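Local coordinates for hypothetical protein (Pyrococcus furiosus, PDB 2FZF) that is of unknown function but belongs to the rubrerythrin family of the ferritin clan, whose four-helix bundles commonly house a di-iron centre, at residues E122-L127 against R141-M146; M27-E32 against V82-E87; I89-Q94 against I110-K115; D105-I110 against A156-L161. All blocks are in the same frame, centred on the assembly; numbering follows the deposited sequence.

How the interactions relate
Followed from the N terminus, the chain first closes interaction 2, where the connection following helix 63-76 returns to pack on helix 21-44. The same connection then opens interaction 3 by running onto helix 103-129. Before 110-115 closes that loop, 105-110 has already opened interaction 4, so interactions 3 and 4 cross and share Ile110. Interaction 1, closed by 141-146, nests inside the loop that 156-161 then closes as interaction 4: both pair helix 103-129 with helix 134-164, their centres about 24 Å apart along the bundle. Interactions 1 and 2 meet where Tyr124 hydrogen-bonds Glu32, and Phe123 packs on Met27 and Ile89, joining interactions 1, 2 and 3.

Interaction 1 of 4, residues E122-L127 against R141-M146; sequences EFYLKL and RYLADM
Tyr124, whose ring lies against Leu143, ends in a hydroxyl that is hydrogen-bonded to Glu32 OE2 on helix 21-44, so that one side chain serves two neighbouring helices. Leu143 CB sits over one face of that ring, 3.9 Å from its centroid and 15° off the normal, an aliphatic CH-pi contact displaced toward the CD2 side. Farther along the ring, Leu143 CD1 comes within 4.1 Å of Tyr124 CE1. Tyr124 turns CG beside its backbone N (chi1 -68°), which carries the ring along the helix interface toward Leu143 while its CB stays against Ala144. Such an antiparallel pair, at 163° between the short axes, is the packing expected of successive helices in a ferritin-like four-helix bundle. The small Ala144 lets the axes approach to 7.9 Å, with Tyr124 CB and Ala144 CB 3.6 Å apart. Replacing Tyr124 by an alanine removes ring and hydroxyl together, which would probably leave Glu32 without this partner and open a gap beside Leu143. At the outer margin the bent chain of Arg141 reaches back, and its NH2 lies 3.8 Å from Leu125 CD2; a weak, long ion pair links the same nitrogen to Glu128. On the far flank of helix 134-164, Tyr142 OH hydrogen-bonds Lys54 and Glu157 of the second subunit.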
loop_
_atom_site.group_PDB
_atom_site.type_symbol
_atom_site.label_atom_id
_atom_site.label_comp_id
_atom_site.label_asym_id
_atom_site.label_seq_id
_atom_site.Cartn_x
_atom_site.Cartn_y
_atom_site.Cartn_z
ATOM N N GLU A 122 0.478 -3.845 13.045
ATOM C CA GLU A 122 -0.178 -4.569 14.132
ATOM C C GLU A 122 0.121 -3.910 15.468
ATOM O O GLU A 122 -0.683 -3.976 16.406
ATOM C CB GLU A 122 0.282 -6.024 14.148
ATOM C CG GLU A 122 -0.217 -6.831 15.331
ATOM C CD GLU A 122 -0.010 -8.336 15.142
ATOM O OE1 GLU A 122 0.973 -8.715 14.445
ATOM O OE2 GLU A 122 -0.824 -9.131 15.695
ATOM N N PHE A 123 1.285 -3.268 15.530
ATOM C CA PHE A 123 1.752 -2.541 16.712
ATOM C C PHE A 123 0.872 -1.277 16.876
ATOM O O PHE A 123 0.254 -1.075 17.916
ATOM C CB PHE A 123 3.246 -2.183 16.521
ATOM C CG PHE A 123 3.897 -1.507 17.713
ATOM C CD1 PHE A 123 3.757 -0.137 17.919
ATOM C CD2 PHE A 123 4.675 -2.237 18.610
ATOM C CE1 PHE A 123 4.390 0.497 18.989
ATOM C CE2 PHE A 123 5.312 -1.610 19.681
ATOM C CZ PHE A 123 5.166 -0.242 19.872
ATOM N N TYR A 124 0.793 -0.460 15.829
ATOM C CA TYR A 124 -0.002 0.750 15.873
ATOM C C TYR A 124 -1.487 0.497 16.068
ATOM O O TYR A 124 -2.252 1.411 16.400
ATOM C CB TYR A 124 0.208 1.550 14.606
ATOM C CG TYR A 124 1.585 2.122 14.492
ATOM C CD1 TYR A 124 2.140 2.872 15.535
ATOM C CD2 TYR A 124 2.322 1.964 13.323
ATOM C CE1 TYR A 124 3.394 3.458 15.411
ATOM C CE2 TYR A 124 3.573 2.542 13.192
ATOM C CZ TYR A 124 4.106 3.292 14.234
ATOM O OH TYR A 124 5.320 3.909 14.075
ATOM N N LEU A 125 -1.896 -0.746 15.830
ATOM C CA LEU A 125 -3.289 -1.157 16.000
ATOM C C LEU A 125 -3.552 -1.298 17.487
ATOM O O LEU A 125 -4.606 -0.902 17.984
ATOM C CB LEU A 125 -3.532 -2.505 15.327
ATOM C CG LEU A 125 -4.215 -2.430 13.962
ATOM C CD1 LEU A 125 -4.308 -3.821 13.339
ATOM C CD2 LEU A 125 -5.593 -1.806 14.142
ATOM N N LYS A 126 -2.577 -1.873 18.189
ATOM C CA LYS A 126 -2.688 -2.065 19.623
ATOM C C LYS A 126 -2.536 -0.729 20.333
ATOM O O LYS A 126 -3.360 -0.367 21.173
ATOM C CB LYS A 126 -1.629 -3.049 20.135
ATOM C CG LYS A 126 -1.558 -3.131 21.677
ATOM C CD LYS A 126 -2.937 -3.383 22.340
ATOM C CE LYS A 126 -2.911 -3.119 23.856
ATOM N NZ LYS A 126 -1.905 -3.959 24.581
ATOM N N LEU A 127 -1.483 0.003 19.986
ATOM C CA LEU A 127 -1.216 1.302 20.592
ATOM C C LEU A 127 -2.451 2.174 20.450
ATOM O O LEU A 127 -2.711 3.051 21.275
ATOM C CB LEU A 127 -0.020 1.965 19.909
ATOM C CG LEU A 127 1.079 2.519 20.819
ATOM C CD1 LEU A 127 1.604 1.415 21.718
ATOM C CD2 LEU A 127 2.204 3.091 19.979
ATOM N N ARG A 141 -4.270 4.825 14.071
ATOM C CA ARG A 141 -5.010 4.174 12.995
ATOM C C ARG A 141 -4.396 4.567 11.641
ATOM O O ARG A 141 -4.165 3.716 10.783
ATOM C CB ARG A 141 -6.480 4.612 13.069
ATOM C CG ARG A 141 -7.443 3.850 12.167
ATOM C CD ARG A 141 -7.627 2.415 12.633
ATOM N NE ARG A 141 -8.643 1.696 11.867
ATOM C CZ ARG A 141 -9.217 0.563 12.271
ATOM N NH1 ARG A 141 -10.130 -0.029 11.515
ATOM N NH2 ARG A 141 -8.888 0.022 13.436
ATOM N N TYR A 142 -4.132 5.859 11.461
ATOM C CA TYR A 142 -3.532 6.363 10.225
ATOM C C TYR A 142 -2.169 5.714 9.984
ATOM O O TYR A 142 -1.863 5.288 8.870
ATOM C CB TYR A 142 -3.380 7.891 10.306
ATOM C CG TYR A 142 -2.568 8.506 9.182
ATOM C CD1 TYR A 142 -1.182 8.660 9.295
ATOM C CD2 TYR A 142 -3.180 8.896 7.986
ATOM C CE1 TYR A 142 -0.425 9.184 8.246
ATOM C CE2 TYR A 142 -2.436 9.419 6.930
ATOM C CZ TYR A 142 -1.059 9.560 7.064
ATOM O OH TYR A 142 -0.319 10.057 6.014
ATOM N N LEU A 143 -1.363 5.651 11.043
ATOM C CA LEU A 143 -0.040 5.053 10.982
ATOM C C LEU A 143 -0.145 3.547 10.655
ATOM O O LEU A 143 0.570 3.038 9.778
ATOM C CB LEU A 143 0.702 5.286 12.311
ATOM C CG LEU A 143 1.201 6.711 12.610
ATOM C CD1 LEU A 143 1.604 6.840 14.074
ATOM C CD2 LEU A 143 2.371 7.043 11.706
ATOM N N ALA A 144 -1.049 2.848 11.343
ATOM C CA ALA A 144 -1.275 1.426 11.111
ATOM C C ALA A 144 -1.728 1.105 9.670
ATOM O O ALA A 144 -1.221 0.162 9.051
ATOM C CB ALA A 144 -2.304 0.895 12.099
ATOM N N ASP A 145 -2.678 1.873 9.135
ATOM C CA ASP A 145 -3.158 1.633 7.773
ATOM C C ASP A 145 -2.090 1.916 6.722
ATOM O O ASP A 145 -1.985 1.202 5.714
ATOM C CB ASP A 145 -4.429 2.444 7.496
ATOM C CG ASP A 145 -5.673 1.797 8.114
ATOM O OD1 ASP A 145 -5.570 0.633 8.577
ATOM O OD2 ASP A 145 -6.744 2.445 8.125
ATOM N N MET A 146 -1.304 2.958 6.970
ATOM C CA MET A 146 -0.195 3.322 6.106
ATOM C C MET A 146 0.808 2.162 6.122
ATOM O O MET A 146 1.330 1.783 5.087
ATOM C CB MET A 146 0.496 4.591 6.629
ATOM C CG MET A 146 -0.163 5.912 6.232
ATOM S SD MET A 146 -0.501 6.004 4.462
ATOM C CE MET A 146 1.168 5.947 3.725
#

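Interaction 2 of 4, residues M27-E32 against V82-E87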
loop_
_atom_site.group_PDB
_atom_site.type_symbol
_atom_site.label_atom_id
_atom_site.label_comp_id
_atom_site.label_asym_id
_atom_site.label_seq_id
_atom_site.Cartn_x
_atom_site.Cartn_y
_atom_site.Cartn_z
ATOM N N MET A 27 9.871 3.178 21.479
ATOM C CA MET A 27 10.144 2.032 20.624
ATOM C C MET A 27 9.723 2.361 19.203
ATOM O O MET A 27 10.477 2.126 18.255
ATOM C CB MET A 27 9.368 0.806 21.118
ATOM C CG MET A 27 9.977 0.137 22.344
ATOM S SD MET A 27 9.213 -1.460 22.819
ATOM C CE MET A 27 9.051 -2.224 21.215
ATOM N N ALA A 28 8.510 2.903 19.076
ATOM C CA ALA A 28 7.933 3.296 17.784
ATOM C C ALA A 28 8.869 4.241 17.048
ATOM O O ALA A 28 9.234 3.999 15.903
ATOM C CB ALA A 28 6.595 3.967 18.001
ATOM N N ILE A 29 9.254 5.316 17.726
ATOM C CA ILE A 29 10.164 6.286 17.154
ATOM C C ILE A 29 11.433 5.571 16.693
ATOM O O ILE A 29 11.891 5.761 15.563
ATOM C CB ILE A 29 10.564 7.357 18.183
ATOM C CG1 ILE A 29 9.319 8.105 18.680
ATOM C CG2 ILE A 29 11.561 8.313 17.563
ATOM C CD1 ILE A 29 9.606 9.143 19.749
ATOM N N LYS A 30 11.986 4.741 17.572
ATOM C CA LYS A 30 13.202 4.009 17.279
ATOM C C LYS A 30 13.024 3.158 16.045
ATOM O O LYS A 30 13.904 3.093 15.190
ATOM C CB LYS A 30 13.582 3.121 18.472
ATOM C CG LYS A 30 15.013 2.596 18.473
ATOM C CD LYS A 30 15.404 2.046 19.854
ATOM C CE LYS A 30 16.912 1.677 19.935
ATOM N NZ LYS A 30 17.379 1.363 21.338
ATOM N N ALA A 31 11.878 2.495 15.944
ATOM C CA ALA A 31 11.620 1.620 14.794
ATOM C C ALA A 31 11.552 2.417 13.503
ATOM O O ALA A 31 12.116 2.020 12.479
ATOM C CB ALA A 31 10.328 0.851 15.000
ATOM N N GLU A 32 10.859 3.543 13.563
ATOM C CA GLU A 32 10.712 4.379 12.399
ATOM C C GLU A 32 12.038 5.005 11.980
ATOM O O GLU A 32 12.271 5.278 10.807
ATOM C CB GLU A 32 9.684 5.464 12.675
ATOM C CG GLU A 32 8.581 5.495 11.635
ATOM C CD GLU A 32 7.577 4.362 11.773
ATOM O OE1 GLU A 32 6.841 4.105 10.786
ATOM O OE2 GLU A 32 7.510 3.739 12.856
ATOM N N VAL A 82 12.371 12.014 25.140
ATOM C CA VAL A 82 12.062 10.661 24.711
ATOM C C VAL A 82 13.045 9.670 25.312
ATOM O O VAL A 82 14.243 9.935 25.405
ATOM C CB VAL A 82 12.110 10.537 23.169
ATOM C CG1 VAL A 82 11.753 9.114 22.750
ATOM C CG2 VAL A 82 11.159 11.540 22.538
ATOM N N VAL A 83 12.524 8.525 25.727
ATOM C CA VAL A 83 13.356 7.476 26.297
ATOM C C VAL A 83 13.239 6.198 25.456
ATOM O O VAL A 83 12.140 5.721 25.183
ATOM C CB VAL A 83 12.944 7.174 27.763
ATOM C CG1 VAL A 83 11.420 7.002 27.868
ATOM C CG2 VAL A 83 13.665 5.918 28.247
ATOM N N PHE A 84 14.373 5.649 25.041
ATOM C CA PHE A 84 14.358 4.434 24.242
ATOM C C PHE A 84 14.748 3.197 25.047
ATOM O O PHE A 84 15.885 3.082 25.530
ATOM C CB PHE A 84 15.301 4.566 23.037
ATOM C CG PHE A 84 14.984 5.733 22.149
ATOM C CD1 PHE A 84 15.704 6.917 22.256
ATOM C CD2 PHE A 84 13.917 5.672 21.250
ATOM C CE1 PHE A 84 15.369 8.017 21.485
ATOM C CE2 PHE A 84 13.574 6.768 20.475
ATOM C CZ PHE A 84 14.297 7.945 20.592
ATOM N N PRO A 85 13.806 2.258 25.219
ATOM C CA PRO A 85 14.108 1.037 25.968
ATOM C C PRO A 85 15.064 0.139 25.168
ATOM O O PRO A 85 15.099 0.209 23.940
ATOM C CB PRO A 85 12.725 0.412 26.174
ATOM C CG PRO A 85 11.947 0.898 24.999
ATOM C CD PRO A 85 12.375 2.331 24.879
ATOM N N LYS A 86 15.841 -0.690 25.859
ATOM C CA LYS A 86 16.779 -1.583 25.184
ATOM C C LYS A 86 16.024 -2.612 24.350
ATOM O O LYS A 86 16.424 -2.941 23.237
ATOM C CB LYS A 86 17.667 -2.311 26.208
ATOM C CG LYS A 86 18.635 -1.414 26.986
ATOM C CD LYS A 86 18.285 -1.326 28.473
ATOM C CE LYS A 86 18.496 -2.660 29.190
ATOM N NZ LYS A 86 18.150 -2.611 30.651
ATOM N N GLU A 87 14.926 -3.119 24.891
ATOM C CA GLU A 87 14.156 -4.118 24.183
ATOM C C GLU A 87 13.380 -3.498 23.019
ATOM O O GLU A 87 13.243 -2.273 22.909
ATOM C CB GLU A 87 13.203 -4.840 25.151
ATOM C CG GLU A 87 13.875 -5.543 26.374
ATOM C CD GLU A 87 14.819 -6.714 26.021
ATOM O OE1 GLU A 87 14.463 -7.577 25.178
ATOM O OE2 GLU A 87 15.921 -6.781 26.616
#
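Ile29 holds CG1 anti to its carbonyl carbon (chi1 -60°) and continues extended into CD1, which meets Val82 CG1 tip to tip at 3.7 Å, while its CB and CG2 are left to approach Phe84. Lys30, one residue on, takes the other course: CG stands anti to the backbone N (chi1 -164°), and the straight chain beyond it runs outward past the same phenyl ring. Phe84 therefore lies beside two consecutive helical residues. Ile29 CB meets the ring edge in its plane, 3.8 Å from Phe84 CE2, with the isoleucine set crosswise to the phenyl group. Lys30 CB approaches obliquely, 3.8 Å from Phe84 CD2, and the ammonium at the end of its chain comes to 3.6 Å from Pro85 O. Within the loop itself Val82 CG1 lies over one face of the Phe84 ring, so Val82 fills the angle between phenyl and isoleucine. Farther along, Met27 lies athwart Pro85, its CG set against Pro85 CG at 3.4 Å. The inner side is apolar and continues through Met27 onto Phe123 of helix 103-129; the outer side, with Lys30 and Phe84, is only partly covered. Hydrophobic packing thus lays an irregular strip over a helix flank; in a ferritin-like bundle this is consistent with the start of the long crossover connection, which here leaves helix 63-76 and travels back along the outside before helix 103-129 begins.

Interaction 3 of 4, residues I89-Q94 against I110-K115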
loop_
_atom_site.group_PDB
_atom_site.type_symbol
_atom_site.label_atom_id
_atom_site.label_comp_id
_atom_site.label_asym_id
_atom_site.label_seq_id
_atom_site.Cartn_x
_atom_site.Cartn_y
_atom_site.Cartn_z
ATOM N N ILE A 89 10.059 -4.599 19.986
ATOM C CA ILE A 89 9.117 -5.539 19.395
ATOM C C ILE A 89 9.358 -5.681 17.901
ATOM O O ILE A 89 9.627 -4.698 17.209
ATOM C CB ILE A 89 7.655 -5.075 19.590
ATOM C CG1 ILE A 89 7.308 -5.014 21.079
ATOM C CG2 ILE A 89 6.716 -6.013 18.864
ATOM C CD1 ILE A 89 7.399 -6.345 21.791
ATOM N N GLY A 90 9.267 -6.910 17.410
ATOM C CA GLY A 90 9.439 -7.157 15.990
ATOM C C GLY A 90 10.860 -7.046 15.490
ATOM O O GLY A 90 11.746 -6.642 16.227
ATOM N N PRO A 91 11.105 -7.390 14.216
ATOM C CA PRO A 91 12.463 -7.312 13.667
ATOM C C PRO A 91 13.047 -5.905 13.581
ATOM O O PRO A 91 12.368 -4.949 13.214
ATOM C CB PRO A 91 12.321 -7.986 12.297
ATOM C CG PRO A 91 10.922 -7.673 11.903
ATOM C CD PRO A 91 10.145 -7.856 13.194
ATOM N N GLU A 92 14.317 -5.791 13.935
ATOM C CA GLU A 92 14.986 -4.507 13.893
ATOM C C GLU A 92 15.854 -4.431 12.642
ATOM O O GLU A 92 16.923 -5.046 12.559
ATOM C CB GLU A 92 15.822 -4.316 15.157
ATOM C CG GLU A 92 16.782 -3.151 15.109
ATOM C CD GLU A 92 17.404 -2.868 16.458
ATOM O OE1 GLU A 92 16.704 -2.309 17.335
ATOM O OE2 GLU A 92 18.592 -3.218 16.645
ATOM N N LEU A 93 15.363 -3.675 11.664
ATOM C CA LEU A 93 16.039 -3.492 10.385
ATOM C C LEU A 93 17.322 -2.673 10.504
ATOM O O LEU A 93 17.309 -1.537 10.986
ATOM C CB LEU A 93 15.087 -2.815 9.394
ATOM C CG LEU A 93 13.807 -3.567 9.024
ATOM C CD1 LEU A 93 12.895 -2.664 8.204
ATOM C CD2 LEU A 93 14.166 -4.820 8.248
ATOM N N GLN A 94 18.433 -3.257 10.067
ATOM C CA GLN A 94 19.716 -2.565 10.104
ATOM C C GLN A 94 19.964 -1.982 8.716
ATOM O O GLN A 94 19.479 -2.524 7.722
ATOM C CB GLN A 94 20.838 -3.541 10.485
ATOM C CG GLN A 94 21.384 -3.371 11.910
ATOM C CD GLN A 94 20.298 -3.361 12.978
ATOM O OE1 GLN A 94 19.449 -4.254 13.030
ATOM N NE2 GLN A 94 20.330 -2.352 13.845
ATOM N N ILE A 110 13.687 -7.822 1.147
ATOM C CA ILE A 110 12.310 -7.371 0.938
ATOM C C ILE A 110 11.396 -8.202 1.840
ATOM O O ILE A 110 10.412 -7.701 2.359
ATOM C CB ILE A 110 11.821 -7.536 -0.538
ATOM C CG1 ILE A 110 12.647 -6.666 -1.502
ATOM C CG2 ILE A 110 10.364 -7.121 -0.645
ATOM C CD1 ILE A 110 12.485 -5.175 -1.317
ATOM N N ARG A 111 11.736 -9.472 2.040
ATOM C CA ARG A 111 10.924 -10.360 2.873
ATOM C C ARG A 111 10.898 -9.869 4.317
ATOM O O ARG A 111 9.842 -9.856 4.945
ATOM C CB ARG A 111 11.476 -11.783 2.793
ATOM C CG ARG A 111 10.424 -12.879 2.967
ATOM C CD ARG A 111 11.036 -14.247 2.805
ATOM N NE ARG A 111 12.192 -14.395 3.685
ATOM C CZ ARG A 111 13.440 -14.566 3.255
ATOM N NH1 ARG A 111 14.431 -14.682 4.126
ATOM N NH2 ARG A 111 13.699 -14.632 1.956
ATOM N N TRP A 112 12.064 -9.464 4.830
ATOM C CA TRP A 112 12.196 -8.933 6.190
ATOM C C TRP A 112 11.502 -7.583 6.334
ATOM O O TRP A 112 10.991 -7.246 7.400
ATOM C CB TRP A 112 13.672 -8.768 6.573
ATOM C CG TRP A 112 14.279 -10.020 7.153
ATOM C CD1 TRP A 112 15.166 -10.878 6.543
ATOM C CD2 TRP A 112 13.953 -10.615 8.414
ATOM N NE1 TRP A 112 15.394 -11.969 7.346
ATOM C CE2 TRP A 112 14.663 -11.835 8.503
ATOM C CE3 TRP A 112 13.118 -10.237 9.486
ATOM C CZ2 TRP A 112 14.569 -12.685 9.612
ATOM C CZ3 TRP A 112 13.023 -11.087 10.594
ATOM C CH2 TRP A 112 13.746 -12.292 10.644
ATOM N N ALA A 113 11.498 -6.802 5.257
ATOM C CA ALA A 113 10.871 -5.494 5.281
ATOM C C ALA A 113 9.372 -5.620 5.457
ATOM O O ALA A 113 8.771 -4.890 6.249
ATOM C CB ALA A 113 11.190 -4.738 4.019
ATOM N N MET A 114 8.750 -6.534 4.727
ATOM C CA MET A 114 7.307 -6.671 4.864
ATOM C C MET A 114 6.991 -7.262 6.221
ATOM O O MET A 114 5.921 -7.027 6.774
ATOM C CB MET A 114 6.698 -7.525 3.731
ATOM C CG MET A 114 7.370 -8.864 3.408
ATOM S SD MET A 114 6.411 -9.875 2.182
ATOM C CE MET A 114 5.261 -10.687 3.293
ATOM N N LYS A 115 7.944 -8.009 6.765
ATOM C CA LYS A 115 7.770 -8.615 8.073
ATOM C C LYS A 115 7.745 -7.486 9.088
ATOM O O LYS A 115 6.873 -7.422 9.960
ATOM C CB LYS A 115 8.933 -9.548 8.370
ATOM C CG LYS A 115 8.736 -10.389 9.611
ATOM C CD LYS A 115 7.674 -11.449 9.372
ATOM C CE LYS A 115 7.319 -12.177 10.646
ATOM N NZ LYS A 115 6.055 -12.930 10.462
#
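Pro91 and Trp112 meet at a slant, the pyrrolidine leaning on the six-membered part of the indole without stacking on it squarely. Pro91 CB makes the approach, 3.6 Å from Trp112 CZ3 and 3.7 Å from Trp112 CE3. With CG beside the backbone N (chi1 -87°), Trp112 turns its indole toward Pro91. Lys115, one helical turn on, stands nearly square to the proline, with Pro91 CG 4.2 Å from Lys115 CG; the lysine then bends at chi2, and its ammonium group (NZ) forms a salt bridge with Glu118. Leu93 approaches on the side nearer helix 21-44. Its CD2 reaches into the angle between the Trp112 carbonyl oxygen, at 4.1 Å, and Trp112 CB, while the same side chain packs on Phe38 of helix 21-44 and on Ala116. Pro91 thus lies on the exposed flank, against Trp112 and Lys115, whereas the leucine dips between two helices. This shallow lodging of an extended segment along helices 21-44 and 103-129 is consistent with the long link that, in a ferritin-like bundle such as this one, joins helix 63-76 to helix 103-129.

Interaction 4 of 4, residues D105-I110 against A156-L161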
loop_
_atom_site.group_PDB
_atom_site.type_symbol
_atom_site.label_atom_id
_atom_site.label_comp_id
_atom_site.label_asym_id
_atom_site.label_seq_id
_atom_site.Cartn_x
_atom_site.Cartn_y
_atom_site.Cartn_z
ATOM N N ASP A 105 19.459 -12.150 -2.334
ATOM C CA ASP A 105 19.781 -11.114 -1.362
ATOM C C ASP A 105 18.712 -10.024 -1.364
ATOM O O ASP A 105 18.353 -9.501 -0.310
ATOM C CB ASP A 105 21.150 -10.508 -1.688
ATOM C CG ASP A 105 22.288 -11.502 -1.510
ATOM O OD1 ASP A 105 23.371 -11.277 -2.106
ATOM O OD2 ASP A 105 22.103 -12.500 -0.775
ATOM N N ILE A 106 18.214 -9.675 -2.550
ATOM C CA ILE A 106 17.164 -8.666 -2.656
ATOM C C ILE A 106 15.902 -9.304 -2.074
ATOM O O ILE A 106 15.111 -8.636 -1.414
ATOM C CB ILE A 106 16.834 -8.258 -4.146
ATOM C CG1 ILE A 106 18.112 -8.069 -4.965
ATOM C CG2 ILE A 106 16.033 -6.952 -4.175
ATOM C CD1 ILE A 106 18.999 -7.008 -4.437
ATOM N N ILE A 107 15.712 -10.598 -2.331
ATOM C CA ILE A 107 14.544 -11.320 -1.830
ATOM C C ILE A 107 14.471 -11.294 -0.308
ATOM O O ILE A 107 13.443 -10.950 0.269
ATOM C CB ILE A 107 14.559 -12.797 -2.263
ATOM C CG1 ILE A 107 14.615 -12.897 -3.794
ATOM C CG2 ILE A 107 13.315 -13.515 -1.715
ATOM C CD1 ILE A 107 13.413 -12.292 -4.509
ATOM N N ASP A 108 15.569 -11.673 0.330
ATOM C CA ASP A 108 15.662 -11.707 1.778
ATOM C C ASP A 108 15.281 -10.358 2.379
ATOM O O ASP A 108 14.355 -10.276 3.182
ATOM C CB ASP A 108 17.096 -12.082 2.193
ATOM C CG ASP A 108 17.462 -13.546 1.863
ATOM O OD1 ASP A 108 18.650 -13.915 2.019
ATOM O OD2 ASP A 108 16.566 -14.323 1.465
ATOM N N LEU A 109 15.997 -9.312 1.977
ATOM C CA LEU A 109 15.768 -7.950 2.458
ATOM C C LEU A 109 14.335 -7.437 2.246
ATOM O O LEU A 109 13.823 -6.675 3.067
ATOM C CB LEU A 109 16.768 -6.986 1.790
ATOM C CG LEU A 109 18.123 -6.638 2.431
ATOM C CD1 LEU A 109 17.868 -6.286 3.879
ATOM C CD2 LEU A 109 19.107 -7.771 2.337
ATOM N N ILE A 110 13.687 -7.822 1.147
ATOM C CA ILE A 110 12.310 -7.371 0.938
ATOM C C ILE A 110 11.396 -8.202 1.840
ATOM O O ILE A 110 10.412 -7.701 2.359
ATOM C CB ILE A 110 11.821 -7.536 -0.538
ATOM C CG1 ILE A 110 12.647 -6.666 -1.502
ATOM C CG2 ILE A 110 10.364 -7.121 -0.645
ATOM C CD1 ILE A 110 12.485 -5.175 -1.317
ATOM N N ALA A 156 3.837 -7.510 -2.942
ATOM C CA ALA A 156 3.614 -7.559 -4.377
ATOM C C ALA A 156 5.004 -7.664 -4.999
ATOM O O ALA A 156 5.287 -8.559 -5.804
ATOM C CB ALA A 156 2.889 -6.296 -4.857
ATOM N N GLU A 157 5.884 -6.758 -4.597
ATOM C CA GLU A 157 7.243 -6.795 -5.104
ATOM C C GLU A 157 7.840 -8.186 -4.911
ATOM O O GLU A 157 8.285 -8.823 -5.863
ATOM C CB GLU A 157 8.095 -5.740 -4.408
ATOM C CG GLU A 157 7.764 -4.341 -4.874
ATOM C CD GLU A 157 7.675 -4.251 -6.382
ATOM O OE1 GLU A 157 8.533 -4.848 -7.073
ATOM O OE2 GLU A 157 6.747 -3.580 -6.876
ATOM N N TYR A 158 7.838 -8.647 -3.668
ATOM C CA TYR A 158 8.339 -9.970 -3.321
ATOM C C TYR A 158 7.717 -11.049 -4.214
ATOM O O TYR A 158 8.386 -12.002 -4.637
ATOM C CB TYR A 158 7.991 -10.253 -1.864
ATOM C CG TYR A 158 8.407 -11.613 -1.393
ATOM C CD1 TYR A 158 9.754 -11.945 -1.284
ATOM C CD2 TYR A 158 7.457 -12.565 -1.037
ATOM C CE1 TYR A 158 10.143 -13.183 -0.829
ATOM C CE2 TYR A 158 7.842 -13.805 -0.580
ATOM C CZ TYR A 158 9.182 -14.101 -0.473
ATOM O OH TYR A 158 9.571 -15.299 0.050
ATOM N N GLU A 159 6.425 -10.884 -4.483
ATOM C CA GLU A 159 5.643 -11.803 -5.313
ATOM C C GLU A 159 6.182 -11.851 -6.753
ATOM O O GLU A 159 6.374 -12.926 -7.314
ATOM C CB GLU A 159 4.174 -11.340 -5.310
ATOM C CG GLU A 159 3.119 -12.424 -5.538
ATOM C CD GLU A 159 3.104 -13.492 -4.454
ATOM O OE1 GLU A 159 3.993 -14.370 -4.477
ATOM O OE2 GLU A 159 2.210 -13.448 -3.587
ATOM N N LEU A 160 6.428 -10.677 -7.332
ATOM C CA LEU A 160 6.935 -10.565 -8.693
ATOM C C LEU A 160 8.433 -10.850 -8.790
ATOM O O LEU A 160 8.954 -11.112 -9.868
ATOM C CB LEU A 160 6.630 -9.169 -9.242
ATOM C CG LEU A 160 5.780 -9.107 -10.520
ATOM C CD1 LEU A 160 4.655 -10.143 -10.475
ATOM C CD2 LEU A 160 5.210 -7.701 -10.676
ATOM N N LEU A 161 9.130 -10.796 -7.663
ATOM C CA LEU A 161 10.559 -11.069 -7.659
ATOM C C LEU A 161 10.806 -12.568 -7.680
ATOM O O LEU A 161 11.932 -13.015 -7.875
ATOM C CB LEU A 161 11.214 -10.464 -6.418
ATOM C CG LEU A 161 11.607 -9.002 -6.537
ATOM C CD1 LEU A 161 12.162 -8.514 -5.222
ATOM C CD2 LEU A 161 12.644 -8.850 -7.665
#
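Ile107 divides its two branches between Tyr158 and Leu161, and this buried isoleucine, touching both, makes up the tightly packed part of the contact. Its CG2 points at the edge of the Tyr158 ring, near the ring plane and 3.3 Å from Tyr158 CE1, the isoleucine turned across the tyrosine. Ile107 and Leu161 run alongside in opposite senses, with Ile107 CD1 3.4 Å from Leu161 CB. Tyr158 sends CG anti to its backbone N (chi1 178°), which swings the ring across to the neighbouring helix. Putting an alanine at Ile107 deletes both CG2 and CD1, which would probably leave the Tyr158 ring without its edge support, more able to turn, and open a gap beside Leu161.

Elsewhere the contact is looser. Ile110 CG2 passes Tyr158 CB at 4.1 Å, and Ile110 CG1 stands 4.2 Å from Leu161 CD1, while Ile106 CG2 approaches that methyl at 4.3 Å. The inner side, formed by Ile106, Ile110 and Leu161, is nevertheless buried, because Leu51 packs on Ile106 and Leu161, and Ile55 and Leu42 on Ile110. The opposite margin is more accessible: Tyr158 is only partly covered there, alongside Arg111, which forms a salt bridge with Asp108. On another flank, Tyr142 of the second subunit packs on Ala156 and Leu160.

Branched and long aliphatic side chains hold the short axes 10.0 Å apart at 156°. Such meshing of aliphatic and aromatic groups is consistent with the packing of a ferritin-like four-helix bundle, seen here in the antiparallel pair of helix 103-129 and helix 134-164.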